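Local coordinates for protein PES4 (Saccharomyces cerevisiae, PDB 6EXX) that probably binds RNA, including mRNA 3'-UTRs and poly(A) or poly(U) sequences, through RNA recognition motifs of which this is the fourth, at residues 21-25 and 26-30. Residues are numbered along the deposited sequence; the frame is centred on the assembly and turned at random.
Sequences YLCHQ and ENIRP
Leu22 and Cys23 both offer their carbonyls to the backbone N of Glu26 as helix 16-25 of this RNA recognition motif runs out in a Schellman motif. Each of the two bonds is weak, with Leu22 O 3.2 Å from Glu26 N. Leu22 itself turns its side chain to Phe63 and Leu64 of helix 54-64, and the bent chain of Glu26 carries OE1 to a salt bridge with Arg59 on that same helix. Cys23 O also accepts Ile28 N at 2.9 Å in a nearly straight bond (168°), the first of the two Schellman bonds. With chi1 at -70°, Cys23 sets its sulfur beside the backbone N, and SG rests 4.1 Å from CG of the Pro30 ring. Beyond the turn, buried Ile28 packs on Phe51 and helix 54-64, while Pro30 reaches Ile49. His24 O supplies the second Schellman bond, to Asn27 N at 3.0 Å. Asn27, the first residue to leave helical angles, has positive phi (57°), as this motif requires, and the chain turns off the helix toward strand 32-39. Gln25, the last helical residue, lays CG over one face of the Tyr21 ring, toward its rim and 3.4 Å above its plane.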
ATOM      1  N   TYR A  21      -7.705   6.337   2.313  1.00  8.69           N
ATOM      2  CA  TYR A  21      -7.674   7.350   3.353  1.00  9.22           C
ATOM      3  C   TYR A  21      -6.274   7.939   3.518  1.00  8.80           C
ATOM      4  O   TYR A  21      -6.122   9.157   3.606  1.00  9.90           O
ATOM      5  CB  TYR A  21      -8.170   6.734   4.656  1.00  9.78           C
ATOM      6  CG  TYR A  21      -7.963   7.597   5.871  1.00 11.13           C
ATOM      7  CD1 TYR A  21      -8.872   8.592   6.207  1.00 12.69           C
ATOM      8  CD2 TYR A  21      -6.856   7.418   6.690  1.00 13.62           C
ATOM      9  CE1 TYR A  21      -8.687   9.375   7.326  1.00 15.85           C
ATOM     10  CE2 TYR A  21      -6.662   8.199   7.808  1.00 15.45           C
ATOM     11  CZ  TYR A  21      -7.585   9.175   8.119  1.00 16.99           C
ATOM     12  OH  TYR A  21      -7.403   9.965   9.226  1.00 20.62           O
ATOM     13  N   LEU A  22      -5.253   7.089   3.544  1.00  8.46           N
ATOM     14  CA  LEU A  22      -3.887   7.586   3.685  1.00  8.86           C
ATOM     15  C   LEU A  22      -3.532   8.534   2.551  1.00  8.48           C
ATOM     16  O   LEU A  22      -2.930   9.584   2.768  1.00  9.53           O
ATOM     17  CB  LEU A  22      -2.892   6.434   3.712  1.00  9.56           C
ATOM     18  CG  LEU A  22      -2.968   5.488   4.909  1.00 10.68           C
ATOM     19  CD1 LEU A  22      -1.931   4.386   4.783  1.00 11.61           C
ATOM     20  CD2 LEU A  22      -2.823   6.219   6.240  1.00 12.33           C
ATOM     21  N   CYS A  23      -3.914   8.168   1.332  1.00  8.49           N
ATOM     22  CA  CYS A  23      -3.639   9.024   0.191  1.00  9.13           C
ATOM     23  C   CYS A  23      -4.398  10.350   0.323  1.00  9.07           C
ATOM     24  O   CYS A  23      -3.824  11.417   0.114  1.00 10.23           O
ATOM     25  CB  CYS A  23      -3.999   8.307  -1.111  1.00  9.65           C
ATOM     26  SG  CYS A  23      -2.886   6.946  -1.527  1.00 10.32           S
ATOM     27  N   HIS A  24      -5.675  10.289   0.689  1.00  9.75           N
ATOM     28  CA  HIS A  24      -6.460  11.504   0.889  1.00 10.63           C
ATOM     29  C   HIS A  24      -5.827  12.405   1.947  1.00 10.28           C
ATOM     30  O   HIS A  24      -5.786  13.625   1.797  1.00 10.71           O
ATOM     31  CB  HIS A  24      -7.896  11.163   1.306  1.00 14.36           C
ATOM     32  CG  HIS A  24      -8.785  10.749   0.178  1.00 21.32           C
ATOM     33  ND1 HIS A  24      -9.889   9.941   0.363  1.00 24.46           N
ATOM     34  CD2 HIS A  24      -8.754  11.043  -1.143  1.00 25.02           C
ATOM     35  CE1 HIS A  24     -10.488   9.745  -0.797  1.00 26.04           C
ATOM     36  NE2 HIS A  24      -9.818  10.399  -1.729  1.00 25.96           N
ATOM     37  N   GLN A  25      -5.333  11.807   3.025  1.00 10.05           N
ATOM     38  CA  GLN A  25      -4.755  12.588   4.115  1.00 10.81           C
ATOM     39  C   GLN A  25      -3.498  13.338   3.676  1.00 10.33           C
ATOM     40  O   GLN A  25      -3.149  14.360   4.259  1.00 11.36           O
ATOM     41  CB  GLN A  25      -4.471  11.697   5.326  1.00 12.76           C
ATOM     42  CG  GLN A  25      -5.732  11.238   6.054  1.00 14.16           C
ATOM     43  CD  GLN A  25      -6.515  12.397   6.613  1.00 18.52           C
ATOM     44  OE1 GLN A  25      -7.659  12.648   6.225  1.00 21.08           O
ATOM     45  NE2 GLN A  25      -5.895  13.125   7.522  1.00 20.85           N
ATOM     46  N   GLU A  26      -2.834  12.827   2.639  1.00 10.14           N
ATOM     47  CA  GLU A  26      -1.628  13.432   2.080  1.00 10.67           C
ATOM     48  C   GLU A  26      -1.908  14.277   0.835  1.00 10.94           C
ATOM     49  O   GLU A  26      -0.977  14.766   0.202  1.00 11.74           O
ATOM     50  CB  GLU A  26      -0.616  12.339   1.741  1.00 11.25           C
ATOM     51  CG  GLU A  26       0.129  11.798   2.936  1.00 14.04           C
ATOM     52  CD  GLU A  26       1.132  12.797   3.509  1.00 16.60           C
ATOM     53  OE1 GLU A  26       1.510  13.761   2.801  1.00 17.86           O
ATOM     54  OE2 GLU A  26       1.537  12.635   4.683  1.00 19.47           O
ATOM     55  N   ASN A  27      -3.181  14.447   0.480  1.00 10.46           N
ATOM     56  CA  ASN A  27      -3.554  15.164  -0.736  1.00 11.06           C
ATOM     57  C   ASN A  27      -2.907  14.539  -1.969  1.00 11.05           C
ATOM     58  O   ASN A  27      -2.463  15.240  -2.875  1.00 12.43           O
ATOM     59  CB  ASN A  27      -3.182  16.647  -0.638  1.00 12.67           C
ATOM     60  CG  ASN A  27      -3.787  17.473  -1.749  1.00 15.21           C
ATOM     61  OD1 ASN A  27      -4.930  17.261  -2.150  1.00 17.46           O
ATOM     62  ND2 ASN A  27      -3.009  18.400  -2.281  1.00 15.58           N
ATOM     63  N   ILE A  28      -2.866  13.211  -1.987  1.00 10.78           N
ATOM     64  CA  ILE A  28      -2.303  12.445  -3.095  1.00 11.58           C
ATOM     65  C   ILE A  28      -3.412  11.742  -3.852  1.00 13.18           C
ATOM     66  O   ILE A  28      -4.277  11.111  -3.242  1.00 13.92           O
ATOM     67  CB  ILE A  28      -1.295  11.401  -2.581  1.00 11.76           C
ATOM     68  CG1 ILE A  28      -0.039  12.113  -2.081  1.00 12.76           C
ATOM     69  CG2 ILE A  28      -0.952  10.369  -3.665  1.00 13.12           C
ATOM     70  CD1 ILE A  28       0.894  11.244  -1.308  1.00 13.50           C
ATOM     71  N   ARG A  29      -3.372  11.851  -5.179  1.00 13.04           N
ATOM     72  CA  ARG A  29      -4.304  11.162  -6.057  1.00 14.12           C
ATOM     73  C   ARG A  29      -3.551  10.073  -6.813  1.00 13.31           C
ATOM     74  O   ARG A  29      -2.898  10.349  -7.815  1.00 13.72           O
ATOM     75  CB  ARG A  29      -4.922  12.149  -7.047  1.00 18.03           C
ATOM     76  CG  ARG A  29      -5.685  13.283  -6.380  1.00 22.86           C
ATOM     77  CD  ARG A  29      -6.345  14.202  -7.397  1.00 28.31           C
ATOM     78  NE  ARG A  29      -5.372  14.843  -8.277  1.00 33.31           N
ATOM     79  CZ  ARG A  29      -5.348  14.705  -9.599  1.00 37.09           C
ATOM     80  NH1 ARG A  29      -6.249  13.945 -10.207  1.00 38.61           N
ATOM     81  NH2 ARG A  29      -4.422  15.328 -10.314  1.00 38.09           N
ATOM     82  N   PRO A  30      -3.620   8.829  -6.321  1.00 13.38           N
ATOM     83  CA  PRO A  30      -2.963   7.742  -7.043  1.00 12.42           C
ATOM     84  C   PRO A  30      -3.696   7.463  -8.343  1.00 12.12           C
ATOM     85  O   PRO A  30      -4.878   7.780  -8.469  1.00 14.40           O
ATOM     86  CB  PRO A  30      -3.095   6.557  -6.087  1.00 13.71           C
ATOM     87  CG  PRO A  30      -4.339   6.847  -5.319  1.00 15.34           C
ATOM     88  CD  PRO A  30      -4.387   8.337  -5.165  1.00 14.41           C
TER